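Local coordinates for cytoplasmic protein (Cryptococcus neoformans var. grubii serotype A, PDB 7LPO) that probably hydrolyses the beta-glucosidic bond of steryl glucosides, as a sterylglucosidase of glycoside hydrolase family 5, at residues K48-Q53 and W147-G152; N572-N577 and W581-N586. One frame throughout, in Å; residues are numbered along the deposited sequence.

Overall arrangement
Both contacts are made by loops that follow strands of the TIM-type barrel: contact 1 brings together loops after strands 35-43 and 137-143, while contact 2 lies within the single long connection after strand 567-570. Their centres are about 13 Å apart, and they touch. N586 of contact 2 probably donates from ND2 to G152 O of contact 1, 2.9 Å away, and K48 makes a cation-pi contact with W585, K48 NZ lying 3.4 Å from W585 CZ3. The K48 side chain also comes within about 3 Å of a bound Tris molecule, probably from the crystallisation liquor, so the two contacts meet beside a pocket consistent with the active-site end of such a barrel.

Contact 1 (K48-Q53 and W147-G152); sequences KHPNNQ and WSRFTG
R149 reaches across to P50 and lays its guanidinium under the proline ring, joining two loops that follow the parallel strands 35-43 and 137-143 of the glycoside hydrolase family 5 TIM-type barrel. P50 CD sits 3.3 Å above the plane, over the centre of the group, and P50 CG leans toward R149 NH2 at 3.6 Å. A compact, non-polar proline ring suits this place because it covers a flat cation without competing for its N-H groups, which point out along the plane. The arginine chain bends at chi3 (-63°), which turns the guanidinium beneath the ring. Its aliphatic part is packed too: R149 CD lies 3.4 Å from K48 O and 3.7 Å from H49 CB. At the far end, NH2 forms a salt bridge with E106, which helps to fix the rotation of the group.

The turn carrying the proline is a type II beta turn from P50 to Q53, closed by Q53 N bonding to P50 O. On the other side R149 and F150 form a short 3-10 segment. There S148 OG donates to T151 OG1 over 2.8 Å, and T151 OG1 is also bonded to V146, so short hydroxyl side chains tie this bend together. K48 points its end away from R149 to a salt bridge with D145. Between the loops, one water lies in the guanidinium plane, accepting from R149 NH1 at 2.9 Å and donating to Q53 O at 2.8 Å.

Contact 2 (N572-N577 and W581-N586); sequences NYVPDN and WGDNWN
N577 and D583 join the two limbs of a tight loop after strand 567-570 of the family 5 TIM-type barrel. N577 ends a type I beta turn from V574, closed by N577 N bonding to V574 O, and its side chain can be followed outward. CG stands anti to the backbone N (chi1 168°), which carries the amide toward the other limb. N577 CB packs 3.8 Å from G582 O, and N577 CG passes the same oxygen at 3.6 Å, while N577 ND2 donates to D583 OD1 over 2.8 Å with an angle of 154° at the hydrogen. It meets that oxygen on the anti side, tilted somewhat out of the carboxylate plane, and is also bonded to D589. An amide suits the place, since its NH2 can serve two carboxylates. V574 CG2 lies against the same D583 OD1 at 3.7 Å, while D583 OD2 accepts from L590 N.

Further along, N584 ND2 makes a bent bond to D576 O (3.2 Å), approaching from above the carbonyl plane. A water donates to D576 OD1 and D583 O and accepts from N584 ND2. G582 has a positive phi (64°), readily adopted without a side chain. The first limb leaves strand 567-570 beside strand 35-43, where N572 touches N42, and Y573 and P575 pack against helix 83-93.

Contact 1 (K48-Q53 and W147-G152)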
ATOM      1  N   LYS A  48       8.602   7.344   4.166  1.00 18.72           N
ATOM      2  CA  LYS A  48       8.953   7.388   2.752  1.00 19.03           C
ATOM      3  C   LYS A  48      10.123   8.322   2.446  1.00 18.86           C
ATOM      4  O   LYS A  48      10.726   8.215   1.369  1.00 19.07           O
ATOM      5  CB  LYS A  48       7.754   7.849   1.932  1.00 19.62           C
ATOM      6  CG  LYS A  48       6.663   6.839   1.754  1.00 21.21           C
ATOM      7  CD  LYS A  48       5.527   7.475   0.946  1.00 21.84           C
ATOM      8  CE  LYS A  48       4.415   6.508   0.682  1.00 23.79           C
ATOM      9  NZ  LYS A  48       3.369   7.127  -0.179  1.00 25.47           N
ATOM     10  N   HIS A  49      10.428   9.262   3.330  1.00 16.29           N
ATOM     11  CA  HIS A  49      11.419  10.290   3.048  1.00 16.52           C
ATOM     12  C   HIS A  49      12.208  10.597   4.311  1.00 15.17           C
ATOM     13  O   HIS A  49      11.707  10.405   5.426  1.00 15.20           O
ATOM     14  CB  HIS A  49      10.776  11.583   2.507  1.00 19.05           C
ATOM     15  CG  HIS A  49       9.688  12.132   3.377  1.00 20.14           C
ATOM     16  ND1 HIS A  49       8.365  11.783   3.223  1.00 22.22           N
ATOM     17  CD2 HIS A  49       9.725  13.019   4.399  1.00 21.69           C
ATOM     18  CE1 HIS A  49       7.637  12.406   4.132  1.00 22.32           C
ATOM     19  NE2 HIS A  49       8.438  13.167   4.856  1.00 22.00           N
ATOM     20  N   PRO A  50      13.441  11.070   4.167  1.00 15.84           N
ATOM     21  CA  PRO A  50      14.265  11.362   5.344  1.00 19.33           C
ATOM     22  C   PRO A  50      13.728  12.550   6.129  1.00 21.89           C
ATOM     23  O   PRO A  50      12.920  13.347   5.647  1.00 20.53           O
ATOM     24  CB  PRO A  50      15.654  11.682   4.763  1.00 19.35           C
ATOM     25  CG  PRO A  50      15.585  11.324   3.299  1.00 18.60           C
ATOM     26  CD  PRO A  50      14.133  11.386   2.907  1.00 16.43           C
ATOM     27  N   ASN A  51      14.231  12.662   7.359  1.00 26.34           N
ATOM     28  CA  ASN A  51      13.943  13.804   8.214  1.00 25.57           C
ATOM     29  C   ASN A  51      14.177  15.112   7.473  1.00 22.54           C
ATOM     30  O   ASN A  51      15.196  15.292   6.796  1.00 20.06           O
ATOM     31  CB  ASN A  51      14.827  13.751   9.468  1.00 26.23           C
ATOM     32  CG  ASN A  51      14.490  12.574  10.373  1.00 26.27           C
ATOM     33  OD1 ASN A  51      15.286  11.650  10.544  1.00 27.74           O
ATOM     34  ND2 ASN A  51      13.309  12.604  10.949  1.00 25.55           N
ATOM     35  N   ASN A  52      13.213  16.015   7.595  1.00 23.17           N
ATOM     36  CA  ASN A  52      13.278  17.379   7.097  1.00 25.98           C
ATOM     37  C   ASN A  52      13.336  17.474   5.579  1.00 22.78           C
ATOM     38  O   ASN A  52      13.644  18.540   5.062  1.00 23.56           O
ATOM     39  CB  ASN A  52      14.482  18.137   7.677  1.00 31.52           C
ATOM     40  CG  ASN A  52      14.587  17.996   9.186  1.00 35.53           C
ATOM     41  OD1 ASN A  52      13.633  18.283   9.918  1.00 39.81           O
ATOM     42  ND2 ASN A  52      15.742  17.544   9.659  1.00 33.25           N
ATOM     43  N   GLN A  53      13.044  16.401   4.850  1.00 24.21           N
ATOM     44  CA  GLN A  53      12.991  16.461   3.385  1.00 24.68           C
ATOM     45  C   GLN A  53      11.644  15.911   2.894  1.00 23.02           C
ATOM     46  O   GLN A  53      11.576  14.861   2.256  1.00 23.45           O
ATOM     47  CB  GLN A  53      14.173  15.716   2.754  1.00 28.83           C
ATOM     48  CG  GLN A  53      15.532  16.408   2.994  1.00 35.84           C
ATOM     49  CD  GLN A  53      15.750  17.661   2.155  1.00 40.55           C
ATOM     50  OE1 GLN A  53      16.458  18.573   2.574  1.00 39.89           O
ATOM     51  NE2 GLN A  53      15.156  17.709   0.975  1.00 45.76           N
ATOM     52  N   TRP A 147       8.920   3.947  -8.272  1.00 14.49           N
ATOM     53  CA  TRP A 147      10.321   3.542  -8.169  1.00 14.49           C
ATOM     54  C   TRP A 147      11.081   4.198  -7.024  1.00 14.48           C
ATOM     55  O   TRP A 147      11.737   3.489  -6.250  1.00 14.44           O
ATOM     56  CB  TRP A 147      11.093   3.794  -9.470  1.00 14.55           C
ATOM     57  CG  TRP A 147      12.523   3.293  -9.373  1.00 14.55           C
ATOM     58  CD1 TRP A 147      13.646   4.051  -9.272  1.00 14.58           C
ATOM     59  CD2 TRP A 147      12.959   1.927  -9.318  1.00 14.52           C
ATOM     60  NE1 TRP A 147      14.755   3.248  -9.164  1.00 14.57           N
ATOM     61  CE2 TRP A 147      14.361   1.940  -9.189  1.00 14.54           C
ATOM     62  CE3 TRP A 147      12.296   0.695  -9.353  1.00 14.49           C
ATOM     63  CZ2 TRP A 147      15.115   0.771  -9.109  1.00 14.52           C
ATOM     64  CZ3 TRP A 147      13.043  -0.461  -9.287  1.00 14.48           C
ATOM     65  CH2 TRP A 147      14.441  -0.418  -9.163  1.00 14.49           C
ATOM     66  N   SER A 148      11.023   5.526  -6.908  1.00 14.51           N
ATOM     67  CA  SER A 148      11.843   6.221  -5.918  1.00 14.50           C
ATOM     68  C   SER A 148      11.372   7.656  -5.744  1.00 14.53           C
ATOM     69  O   SER A 148      10.642   8.188  -6.579  1.00 14.56           O
ATOM     70  CB  SER A 148      13.321   6.223  -6.327  1.00 14.53           C
ATOM     71  OG  SER A 148      13.497   6.936  -7.539  1.00 14.59           O
ATOM     72  N   ARG A 149      11.829   8.286  -4.654  1.00 14.52           N
ATOM     73  CA  ARG A 149      11.585   9.720  -4.468  1.00 17.60           C
ATOM     74  C   ARG A 149      12.107  10.531  -5.651  1.00 14.62           C
ATOM     75  O   ARG A 149      11.498  11.527  -6.056  1.00 14.66           O
ATOM     76  CB  ARG A 149      12.262  10.228  -3.194  1.00 15.89           C
ATOM     77  CG  ARG A 149      11.727   9.689  -1.896  1.00 16.09           C
ATOM     78  CD  ARG A 149      12.297  10.462  -0.705  1.00 15.76           C
ATOM     79  NE  ARG A 149      13.756  10.349  -0.581  1.00 16.93           N
ATOM     80  CZ  ARG A 149      14.582  11.380  -0.412  1.00 19.58           C
ATOM     81  NH1 ARG A 149      14.114  12.616  -0.357  1.00 21.46           N
ATOM     82  NH2 ARG A 149      15.887  11.175  -0.293  1.00 22.17           N
ATOM     83  N   PHE A 150      13.251  10.132  -6.198  1.00 14.64           N
ATOM     84  CA  PHE A 150      13.903  10.853  -7.286  1.00 14.81           C
ATOM     85  C   PHE A 150      13.182  10.688  -8.611  1.00 14.74           C
ATOM     86  O   PHE A 150      13.506  11.411  -9.556  1.00 14.80           O
ATOM     87  CB  PHE A 150      15.359  10.378  -7.335  1.00 14.71           C
ATOM     88  CG  PHE A 150      15.948  10.234  -5.954  1.00 14.66           C
ATOM     89  CD1 PHE A 150      16.263  11.359  -5.208  1.00 14.68           C
ATOM     90  CD2 PHE A 150      16.086   8.992  -5.367  1.00 14.61           C
ATOM     91  CE1 PHE A 150      16.737  11.249  -3.935  1.00 15.72           C
ATOM     92  CE2 PHE A 150      16.560   8.874  -4.083  1.00 14.67           C
ATOM     93  CZ  PHE A 150      16.886  10.003  -3.362  1.00 15.51           C
ATOM     94  N   THR A 151      12.193   9.792  -8.686  1.00 14.70           N
ATOM     95  CA  THR A 151      11.358   9.643  -9.870  1.00 14.73           C
ATOM     96  C   THR A 151       9.886   9.874  -9.546  1.00 14.71           C
ATOM     97  O   THR A 151       9.013   9.440 -10.304  1.00 14.72           O
ATOM     98  CB  THR A 151      11.566   8.275 -10.522  1.00 14.71           C
ATOM     99  OG1 THR A 151      11.576   7.241  -9.535  1.00 14.65           O
ATOM    100  CG2 THR A 151      12.901   8.251 -11.245  1.00 18.08           C
ATOM    101  N   GLY A 152       9.602  10.557  -8.437  1.00 18.40           N
ATOM    102  CA  GLY A 152       8.280  11.099  -8.156  1.00 15.58           C
ATOM    103  C   GLY A 152       7.588  10.540  -6.932  1.00 16.16           C
ATOM    104  O   GLY A 152       6.421  10.890  -6.697  1.00 15.68           O
TER
HETATM  105  O   HOH W   1      11.599  13.963  -0.391  1.00 19.73           O

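Contact 2 (N572-N577 and W581-N586)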
ATOM      1  N   ASN A 572      -3.596   5.919   6.003  1.00 15.05           N
ATOM      2  CA  ASN A 572      -2.501   5.465   6.854  1.00 14.70           C
ATOM      3  C   ASN A 572      -2.549   6.301   8.155  1.00 14.57           C
ATOM      4  O   ASN A 572      -3.492   7.062   8.387  1.00 14.39           O
ATOM      5  CB  ASN A 572      -1.148   5.608   6.165  1.00 17.76           C
ATOM      6  CG  ASN A 572      -0.849   7.028   5.737  1.00 18.79           C
ATOM      7  OD1 ASN A 572      -1.746   7.860   5.535  1.00 20.94           O
ATOM      8  ND2 ASN A 572       0.426   7.307   5.581  1.00 19.12           N
ATOM      9  N   TYR A 573      -1.531   6.155   8.996  1.00 14.11           N
ATOM     10  CA  TYR A 573      -1.380   6.910  10.237  1.00 14.12           C
ATOM     11  C   TYR A 573      -0.056   7.660  10.162  1.00 14.27           C
ATOM     12  O   TYR A 573       1.007   7.039  10.069  1.00 14.41           O
ATOM     13  CB  TYR A 573      -1.422   5.965  11.439  1.00 16.52           C
ATOM     14  CG  TYR A 573      -1.477   6.636  12.785  1.00 17.87           C
ATOM     15  CD1 TYR A 573      -2.694   6.995  13.358  1.00 17.41           C
ATOM     16  CD2 TYR A 573      -0.307   6.893  13.500  1.00 21.97           C
ATOM     17  CE1 TYR A 573      -2.742   7.607  14.606  1.00 17.77           C
ATOM     18  CE2 TYR A 573      -0.341   7.490  14.741  1.00 22.51           C
ATOM     19  CZ  TYR A 573      -1.561   7.845  15.298  1.00 21.51           C
ATOM     20  OH  TYR A 573      -1.588   8.455  16.539  1.00 21.77           O
ATOM     21  N   VAL A 574      -0.118   8.983  10.183  1.00 15.14           N
ATOM     22  CA  VAL A 574       1.067   9.803   9.957  1.00 15.34           C
ATOM     23  C   VAL A 574       1.239  10.780  11.110  1.00 16.85           C
ATOM     24  O   VAL A 574       0.568  11.826  11.134  1.00 17.93           O
ATOM     25  CB  VAL A 574       0.969  10.561   8.624  1.00 16.17           C
ATOM     26  CG1 VAL A 574       2.240  11.337   8.349  1.00 18.59           C
ATOM     27  CG2 VAL A 574       0.657   9.599   7.476  1.00 14.85           C
ATOM     28  N   PRO A 575       2.144  10.505  12.053  1.00 17.59           N
ATOM     29  CA  PRO A 575       2.310  11.416  13.202  1.00 20.13           C
ATOM     30  C   PRO A 575       2.567  12.877  12.854  1.00 19.54           C
ATOM     31  O   PRO A 575       2.176  13.752  13.639  1.00 19.71           O
ATOM     32  CB  PRO A 575       3.502  10.810  13.954  1.00 21.63           C
ATOM     33  CG  PRO A 575       3.392   9.310  13.652  1.00 22.84           C
ATOM     34  CD  PRO A 575       2.902   9.245  12.218  1.00 20.21           C
ATOM     35  N   ASP A 576       3.193  13.186  11.719  1.00 20.33           N
ATOM     36  CA  ASP A 576       3.545  14.567  11.404  1.00 20.96           C
ATOM     37  C   ASP A 576       2.673  15.161  10.298  1.00 20.06           C
ATOM     38  O   ASP A 576       3.046  16.173   9.697  1.00 21.88           O
ATOM     39  CB  ASP A 576       5.028  14.672  11.033  1.00 26.07           C
ATOM     40  CG  ASP A 576       5.374  13.926   9.753  1.00 33.49           C
ATOM     41  OD1 ASP A 576       4.474  13.301   9.146  1.00 36.89           O
ATOM     42  OD2 ASP A 576       6.556  13.959   9.351  1.00 36.42           O
ATOM     43  N   ASN A 577       1.508  14.576  10.042  1.00 16.17           N
ATOM     44  CA  ASN A 577       0.564  15.163   9.098  1.00 15.38           C
ATOM     45  C   ASN A 577       0.165  16.569   9.541  1.00 15.59           C
ATOM     46  O   ASN A 577      -0.026  16.838  10.728  1.00 15.88           O
ATOM     47  CB  ASN A 577      -0.667  14.262   8.979  1.00 14.35           C
ATOM     48  CG  ASN A 577      -1.833  14.930   8.240  1.00 15.33           C
ATOM     49  OD1 ASN A 577      -2.497  15.816   8.772  1.00 14.41           O
ATOM     50  ND2 ASN A 577      -2.075  14.500   7.012  1.00 14.38           N
ATOM     51  N   TRP A 581       0.338  20.749   4.287  1.00 14.72           N
ATOM     52  CA  TRP A 581       1.018  19.839   3.371  1.00 14.70           C
ATOM     53  C   TRP A 581       0.522  18.402   3.461  1.00 15.00           C
ATOM     54  O   TRP A 581       1.096  17.515   2.815  1.00 17.23           O
ATOM     55  CB  TRP A 581       2.528  19.886   3.616  1.00 14.70           C
ATOM     56  CG  TRP A 581       3.094  21.229   3.393  1.00 15.04           C
ATOM     57  CD1 TRP A 581       3.497  22.114   4.345  1.00 16.78           C
ATOM     58  CD2 TRP A 581       3.312  21.868   2.133  1.00 15.86           C
ATOM     59  NE1 TRP A 581       3.960  23.255   3.759  1.00 19.47           N
ATOM     60  CE2 TRP A 581       3.862  23.132   2.400  1.00 18.85           C
ATOM     61  CE3 TRP A 581       3.103  21.491   0.804  1.00 15.78           C
ATOM     62  CZ2 TRP A 581       4.205  24.024   1.391  1.00 20.25           C
ATOM     63  CZ3 TRP A 581       3.439  22.366  -0.190  1.00 17.69           C
ATOM     64  CH2 TRP A 581       3.976  23.629   0.106  1.00 20.45           C
ATOM     65  N   GLY A 582      -0.524  18.147   4.237  1.00 14.57           N
ATOM     66  CA  GLY A 582      -1.057  16.800   4.320  1.00 14.51           C
ATOM     67  C   GLY A 582      -0.049  15.847   4.933  1.00 14.47           C
ATOM     68  O   GLY A 582       0.635  16.170   5.916  1.00 14.46           O
ATOM     69  N   ASP A 583       0.061  14.654   4.323  1.00 14.44           N
ATOM     70  CA  ASP A 583       1.012  13.643   4.757  1.00 14.39           C
ATOM     71  C   ASP A 583       2.465  13.997   4.363  1.00 14.42           C
ATOM     72  O   ASP A 583       3.328  13.149   4.590  1.00 14.39           O
ATOM     73  CB  ASP A 583       0.658  12.269   4.172  1.00 14.36           C
ATOM     74  CG  ASP A 583      -0.689  11.730   4.659  1.00 16.61           C
ATOM     75  OD1 ASP A 583      -1.237  12.219   5.676  1.00 15.61           O
ATOM     76  OD2 ASP A 583      -1.202  10.793   4.007  1.00 14.31           O
ATOM     77  N   ASN A 584       2.694  15.181   3.787  1.00 16.62           N
ATOM     78  CA  ASN A 584       4.021  15.629   3.367  1.00 18.02           C
ATOM     79  C   ASN A 584       4.548  14.792   2.209  1.00 17.10           C
ATOM     80  O   ASN A 584       5.753  14.542   2.110  1.00 15.27           O
ATOM     81  CB  ASN A 584       5.021  15.603   4.526  1.00 23.24           C
ATOM     82  CG  ASN A 584       4.614  16.508   5.656  1.00 27.49           C
ATOM     83  OD1 ASN A 584       4.536  17.719   5.485  1.00 29.16           O
ATOM     84  ND2 ASN A 584       4.329  15.926   6.818  1.00 28.35           N
ATOM     85  N   TRP A 585       3.647  14.371   1.319  1.00 16.48           N
ATOM     86  CA  TRP A 585       4.024  13.512   0.200  1.00 14.50           C
ATOM     87  C   TRP A 585       3.017  13.719  -0.931  1.00 16.30           C
ATOM     88  O   TRP A 585       1.906  13.173  -0.894  1.00 14.50           O
ATOM     89  CB  TRP A 585       4.078  12.060   0.646  1.00 14.44           C
ATOM     90  CG  TRP A 585       4.665  11.133  -0.368  1.00 16.35           C
ATOM     91  CD1 TRP A 585       5.987  10.891  -0.584  1.00 16.47           C
ATOM     92  CD2 TRP A 585       3.947  10.317  -1.300  1.00 16.68           C
ATOM     93  NE1 TRP A 585       6.141   9.974  -1.597  1.00 15.15           N
ATOM     94  CE2 TRP A 585       4.903   9.607  -2.055  1.00 16.02           C
ATOM     95  CE3 TRP A 585       2.586  10.129  -1.580  1.00 17.45           C
ATOM     96  CZ2 TRP A 585       4.548   8.719  -3.072  1.00 16.33           C
ATOM     97  CZ3 TRP A 585       2.230   9.241  -2.583  1.00 17.89           C
ATOM     98  CH2 TRP A 585       3.211   8.545  -3.318  1.00 17.55           C
ATOM     99  N   ASN A 586       3.414  14.516  -1.921  1.00 14.58           N
ATOM    100  CA  ASN A 586       2.744  14.603  -3.215  1.00 14.74           C
ATOM    101  C   ASN A 586       1.307  15.097  -3.107  1.00 16.37           C
ATOM    102  O   ASN A 586       0.486  14.842  -3.996  1.00 17.50           O
ATOM    103  CB  ASN A 586       2.789  13.251  -3.935  1.00 14.59           C
ATOM    104  CG  ASN A 586       4.187  12.894  -4.412  1.00 14.60           C
ATOM    105  OD1 ASN A 586       5.049  13.765  -4.529  1.00 14.64           O
ATOM    106  ND2 ASN A 586       4.411  11.616  -4.707  1.00 14.57           N
TER
HETATM  107  O   HOH W   2       5.056  12.724   6.521  1.00 28.50           O